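Local coordinates for protein triacylglycerol lipase (Yarrowia lipolytica, PDB 3O0D) that probably hydrolyses triacylglycerols, as an extracellular, glycosylated lipase of the alpha/beta-hydrolase fold, at residues G240-W252 and N261-S274. Numbering follows the deposited sequence.
With K (potassium ion), chain N.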
loop_
_atom_site.group_PDB
_atom_site.type_symbol
_atom_site.label_atom_id
_atom_site.label_comp_id
_atom_site.label_asym_id
_atom_site.label_seq_id
_atom_site.Cartn_x
_atom_site.Cartn_y
_atom_site.Cartn_z
ATOM N N GLY A 240 -12.936 -16.794 0.344
ATOM C CA GLY A 240 -13.042 -16.071 -0.915
ATOM C C GLY A 240 -11.889 -15.047 -1.008
ATOM O O GLY A 240 -11.216 -14.994 -2.028
ATOM N N TYR A 241 -11.661 -14.265 0.041
ATOM C CA TYR A 241 -10.588 -13.220 -0.006
ATOM C C TYR A 241 -9.251 -13.908 0.140
ATOM O O TYR A 241 -9.081 -14.784 1.010
ATOM C CB TYR A 241 -10.704 -12.258 1.168
ATOM C CG TYR A 241 -11.743 -11.218 0.965
ATOM C CD1 TYR A 241 -13.076 -11.449 1.359
ATOM C CD2 TYR A 241 -11.439 -10.005 0.357
ATOM C CE1 TYR A 241 -14.058 -10.485 1.150
ATOM C CE2 TYR A 241 -12.432 -9.047 0.139
ATOM C CZ TYR A 241 -13.732 -9.298 0.533
ATOM O OH TYR A 241 -14.687 -8.331 0.297
ATOM N N GLN A 242 -8.268 -13.474 -0.646
ATOM C CA GLN A 242 -6.915 -13.928 -0.398
ATOM C C GLN A 242 -5.950 -12.843 -0.962
ATOM O O GLN A 242 -6.250 -12.156 -1.900
ATOM C CB GLN A 242 -6.618 -15.287 -1.013
ATOM C CG GLN A 242 -6.628 -15.338 -2.492
ATOM C CD GLN A 242 -6.242 -16.743 -3.049
ATOM O OE1 GLN A 242 -6.867 -17.750 -2.719
ATOM N NE2 GLN A 242 -5.224 -16.792 -3.895
ATOM N N HIS A 243 -4.762 -12.758 -0.365
ATOM C CA HIS A 243 -3.796 -11.827 -0.836
ATOM C C HIS A 243 -3.083 -12.313 -2.114
ATOM O O HIS A 243 -2.971 -13.525 -2.382
ATOM C CB HIS A 243 -2.680 -11.692 0.223
ATOM C CG HIS A 243 -2.924 -10.620 1.298
ATOM N ND1 HIS A 243 -3.160 -9.297 1.047
ATOM C CD2 HIS A 243 -2.891 -10.748 2.653
ATOM C CE1 HIS A 243 -3.236 -8.629 2.204
ATOM N NE2 HIS A 243 -3.085 -9.499 3.196
ATOM N N CYS A 244 -2.588 -11.335 -2.844
ATOM C CA CYS A 244 -1.530 -11.598 -3.810
ATOM C C CYS A 244 -0.215 -11.876 -3.082
ATOM O O CYS A 244 -0.102 -11.711 -1.835
ATOM C CB CYS A 244 -1.405 -10.374 -4.728
ATOM S SG CYS A 244 -0.742 -8.862 -3.937
ATOM N N SER A 245 0.758 -12.347 -3.840
ATOM C CA SER A 245 2.119 -12.580 -3.247
ATOM C C SER A 245 2.833 -11.245 -3.000
ATOM O O SER A 245 2.460 -10.194 -3.499
ATOM C CB SER A 245 2.990 -13.388 -4.194
ATOM O OG SER A 245 2.310 -14.630 -4.379
ATOM N N GLY A 246 3.974 -11.361 -2.307
ATOM C CA GLY A 246 4.793 -10.178 -2.203
ATOM C C GLY A 246 5.002 -9.616 -0.768
ATOM O O GLY A 246 5.460 -8.498 -0.618
ATOM N N GLU A 247 4.673 -10.440 0.224
ATOM C CA GLU A 247 4.726 -9.996 1.632
ATOM C C GLU A 247 6.196 -9.765 2.119
ATOM O O GLU A 247 7.071 -10.609 1.821
ATOM C CB GLU A 247 4.090 -11.072 2.515
ATOM C CG GLU A 247 4.078 -10.651 4.038
ATOM C CD GLU A 247 3.264 -11.572 4.906
ATOM O OE1 GLU A 247 2.953 -12.745 4.479
ATOM O OE2 GLU A 247 2.919 -11.171 6.065
ATOM N N VAL A 248 6.408 -8.605 2.781
ATOM C CA VAL A 248 7.656 -8.279 3.505
ATOM C C VAL A 248 7.237 -8.050 4.987
ATOM O O VAL A 248 6.422 -7.213 5.247
ATOM C CB VAL A 248 8.147 -6.968 3.003
ATOM C CG1 VAL A 248 9.477 -6.578 3.783
ATOM C CG2 VAL A 248 8.454 -7.122 1.424
ATOM N N PHE A 249 7.753 -8.852 5.904
ATOM C CA PHE A 249 7.193 -8.927 7.263
ATOM C C PHE A 249 8.222 -8.358 8.216
ATOM O O PHE A 249 9.378 -8.791 8.238
ATOM C CB PHE A 249 6.992 -10.385 7.581
ATOM C CG PHE A 249 6.367 -10.660 8.926
ATOM C CD1 PHE A 249 5.043 -10.159 9.211
ATOM C CD2 PHE A 249 7.036 -11.440 9.841
ATOM C CE1 PHE A 249 4.408 -10.583 10.433
ATOM C CE2 PHE A 249 6.469 -11.800 11.050
ATOM C CZ PHE A 249 5.123 -11.359 11.329
ATOM N N ILE A 250 7.729 -7.438 9.067
ATOM C CA ILE A 250 8.578 -6.892 10.154
ATOM C C ILE A 250 8.279 -7.779 11.351
ATOM O O ILE A 250 7.205 -7.629 11.966
ATOM C CB ILE A 250 8.151 -5.493 10.446
ATOM C CG1 ILE A 250 8.361 -4.565 9.233
ATOM C CG2 ILE A 250 8.958 -4.946 11.659
ATOM C CD1 ILE A 250 7.669 -3.155 9.456
ATOM N N ASP A 251 9.214 -8.696 11.626
ATOM C CA ASP A 251 9.035 -9.601 12.758
ATOM C C ASP A 251 9.655 -8.965 14.007
ATOM O O ASP A 251 10.737 -9.406 14.484
ATOM C CB ASP A 251 9.650 -10.965 12.436
ATOM C CG ASP A 251 9.161 -12.064 13.408
ATOM O OD1 ASP A 251 8.581 -11.721 14.447
ATOM O OD2 ASP A 251 9.322 -13.261 13.076
ATOM N N TRP A 252 8.978 -7.961 14.547
ATOM C CA TRP A 252 9.544 -7.167 15.702
ATOM C C TRP A 252 8.376 -6.460 16.295
ATOM O O TRP A 252 7.514 -6.032 15.563
ATOM C CB TRP A 252 10.550 -6.127 15.150
ATOM C CG TRP A 252 11.478 -5.565 16.233
ATOM C CD1 TRP A 252 11.496 -4.281 16.718
ATOM C CD2 TRP A 252 12.408 -6.318 17.019
ATOM N NE1 TRP A 252 12.466 -4.179 17.725
ATOM C CE2 TRP A 252 13.056 -5.396 17.891
ATOM C CE3 TRP A 252 12.892 -7.628 16.929
ATOM C CZ2 TRP A 252 14.098 -5.786 18.757
ATOM C CZ3 TRP A 252 13.958 -8.064 17.786
ATOM C CH2 TRP A 252 14.525 -7.111 18.700
ATOM N N ASN A 261 15.422 -8.647 11.320
ATOM C CA ASN A 261 14.022 -8.953 11.657
ATOM C C ASN A 261 13.041 -8.378 10.649
ATOM O O ASN A 261 11.813 -8.423 10.875
ATOM C CB ASN A 261 13.708 -8.447 13.026
ATOM C CG ASN A 261 14.211 -9.429 14.057
ATOM O OD1 ASN A 261 13.431 -10.252 14.673
ATOM N ND2 ASN A 261 15.490 -9.397 14.257
ATOM N N VAL A 262 13.514 -8.019 9.465
ATOM C CA VAL A 262 12.576 -7.732 8.371
ATOM C C VAL A 262 12.841 -8.858 7.286
ATOM O O VAL A 262 13.990 -8.985 6.807
ATOM C CB VAL A 262 12.851 -6.352 7.782
ATOM C CG1 VAL A 262 11.868 -6.005 6.575
ATOM C CG2 VAL A 262 12.818 -5.193 8.806
ATOM N N VAL A 263 11.826 -9.635 6.915
ATOM C CA VAL A 263 12.095 -10.839 6.119
ATOM C C VAL A 263 11.171 -10.785 4.882
ATOM O O VAL A 263 10.067 -10.209 4.938
ATOM C CB VAL A 263 11.922 -12.161 6.917
ATOM C CG1 VAL A 263 13.018 -12.264 8.012
ATOM C CG2 VAL A 263 10.456 -12.261 7.530
ATOM N N MET A 264 11.614 -11.442 3.790
ATOM C CA MET A 264 10.750 -11.553 2.612
ATOM C C MET A 264 10.049 -12.907 2.705
ATOM O O MET A 264 10.685 -13.935 2.974
ATOM C CB MET A 264 11.684 -11.585 1.369
ATOM C CG MET A 264 12.672 -10.404 1.227
ATOM S SD MET A 264 11.807 -8.851 1.161
ATOM C CE MET A 264 11.038 -8.892 -0.528
ATOM N N CYS A 265 8.707 -12.913 2.567
ATOM C CA CYS A 265 7.923 -14.139 2.818
ATOM C C CYS A 265 7.511 -14.701 1.479
ATOM O O CYS A 265 7.045 -13.919 0.693
ATOM C CB CYS A 265 6.620 -13.701 3.536
ATOM S SG CYS A 265 7.084 -12.857 5.123
ATOM N N GLN A 266 7.668 -15.995 1.308
ATOM C CA GLN A 266 7.014 -16.701 0.103
ATOM C C GLN A 266 5.520 -16.814 0.329
ATOM O O GLN A 266 5.005 -16.848 1.456
ATOM C CB GLN A 266 7.573 -18.026 -0.163
ATOM C CG GLN A 266 9.087 -17.984 -0.530
ATOM C CD GLN A 266 9.377 -17.551 -1.900
ATOM O OE1 GLN A 266 8.598 -16.865 -2.534
ATOM N NE2 GLN A 266 10.580 -17.900 -2.385
ATOM N N GLY A 267 4.816 -16.859 -0.787
ATOM C CA GLY A 267 3.390 -17.252 -0.786
ATOM C C GLY A 267 2.329 -16.231 -0.546
ATOM O O GLY A 267 2.556 -15.080 -0.129
ATOM N N GLN A 268 1.078 -16.687 -0.680
ATOM C CA GLN A 268 0.015 -15.756 -0.476
ATOM C C GLN A 268 -0.462 -15.776 1.002
ATOM O O GLN A 268 -1.249 -14.914 1.402
ATOM C CB GLN A 268 -1.186 -16.049 -1.472
ATOM C CG GLN A 268 -0.785 -15.735 -2.940
ATOM C CD GLN A 268 -1.779 -16.277 -3.952
ATOM O OE1 GLN A 268 -1.964 -15.708 -5.071
ATOM N NE2 GLN A 268 -2.388 -17.392 -3.593
ATOM N N SER A 269 -0.063 -16.811 1.729
ATOM C CA SER A 269 -0.265 -16.869 3.187
ATOM C C SER A 269 0.890 -17.619 3.789
ATOM O O SER A 269 1.295 -18.683 3.288
ATOM C CB SER A 269 -1.662 -17.501 3.509
ATOM O OG SER A 269 -1.815 -17.855 4.892
ATOM N N ASN A 270 1.501 -17.072 4.869
ATOM C CA ASN A 270 2.740 -17.672 5.352
ATOM C C ASN A 270 2.745 -17.588 6.878
ATOM O O ASN A 270 2.714 -16.478 7.447
ATOM C CB ASN A 270 3.901 -16.904 4.720
ATOM C CG ASN A 270 5.255 -17.476 5.055
ATOM O OD1 ASN A 270 5.499 -17.956 6.150
ATOM N ND2 ASN A 270 6.170 -17.480 4.026
ATOM N N LYS A 271 2.749 -18.744 7.528
ATOM C CA LYS A 271 2.575 -18.743 9.001
ATOM C C LYS A 271 3.847 -18.259 9.663
ATOM O O LYS A 271 3.886 -18.057 10.933
ATOM C CB LYS A 271 2.270 -20.143 9.534
ATOM C CG LYS A 271 0.918 -20.704 9.089
ATOM C CD LYS A 271 -0.264 -20.244 9.836
ATOM C CE LYS A 271 -1.543 -21.102 9.417
ATOM N NZ LYS A 271 -1.488 -22.636 9.549
ATOM N N GLN A 272 4.947 -18.107 8.898
ATOM C CA GLN A 272 6.118 -17.447 9.521
ATOM C C GLN A 272 5.956 -15.924 9.532
ATOM O O GLN A 272 6.745 -15.177 10.189
ATOM C CB GLN A 272 7.390 -17.844 8.748
ATOM C CG GLN A 272 7.945 -19.164 9.153
ATOM C CD GLN A 272 8.564 -19.093 10.546
ATOM O OE1 GLN A 272 9.411 -18.205 10.826
ATOM N NE2 GLN A 272 8.194 -20.030 11.412
ATOM N N CYS A 273 4.963 -15.428 8.817
ATOM C CA CYS A 273 4.666 -14.020 8.621
ATOM C C CYS A 273 3.271 -13.618 9.187
ATOM O O CYS A 273 2.929 -14.120 10.186
ATOM C CB CYS A 273 4.865 -13.573 7.183
ATOM S SG CYS A 273 6.530 -14.104 6.705
ATOM N N SER A 274 2.550 -12.708 8.548
ATOM C CA SER A 274 1.239 -12.187 9.081
ATOM C C SER A 274 0.253 -13.280 9.469
ATOM O O SER A 274 -0.396 -13.206 10.538
ATOM C CB SER A 274 0.498 -11.414 8.030
ATOM O OG SER A 274 0.942 -10.121 8.016
HETATM K K K N . -3.869 -8.316 -1.800
HETATM O O HOH W 1 -6.415 -9.714 -2.895
HETATM O O HOH W 2 -4.119 -14.734 1.688
HETATM O O HOH W 3 4.535 -13.306 -0.352
HETATM O O HOH W 4 0.985 -14.389 5.691
HETATM O O HOH W 5 1.667 -13.725 2.295
HETATM O O HOH W 6 9.280 -13.997 10.440
#
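Glu-247 and Phe-249 both place CG anti to the backbone N (chi1 -179° and -178°), which sends the carboxylate and the ring to the type I turn Asn-270 to Cys-273 and to Ser-274 just after it. The extended chain of Glu-247 passes the Cys-265–Cys-273 disulfide. Its OE2 accepts a bond from Ser-274 N at 2.9 Å. This donor arrives on the syn side, 24° out of the carboxylate plane. Thr-226 of the neighbouring strand also bonds OE2. OE1 takes protons from two waters; one of them also accepts from Asn-270 N, and the other also donates to Gly-267 O. With an alanine here in place of Glu-247, Ser-274 N would probably lose its acceptor, and Thr-226 OG1 its carboxylate partner.

The Phe-249 ring lies flat against the turn. Cys-273 CA sits 3.5 Å from the ring centroid, almost on the ring normal, a CH-pi contact. At the root of the ring, Phe-249 CB touches Cys-265 SG at 3.5 Å.

Strands 247-250 and 262-265 form an antiparallel beta hairpin in the large mixed sheet of the alpha/beta-hydrolase fold, next to strand 222-227 on one side and strand 3-8 on the other. Phe-249 and Val-263 are a hydrogen-bonded pair and share one face of the sheet. On the opposite face, Val-248 CG1 meets Val-262 CG1 at 3.7 Å. The bent chain of Met-264 lies alongside Val-248 there, its CE 3.7 Å from Val-248 CG2.

Beyond the strand, Asp-251 N bonds Asn-261 O, and the Asp-251 carboxylate forms a salt bridge with Arg-228. At the other end, a water links His-243 N to Gln-268 O. The His-243 ring presents ND1 edge-on to a potassium ion at 3.1 Å, which Gln-189 also binds, and NE2 bonds Pro-233 O.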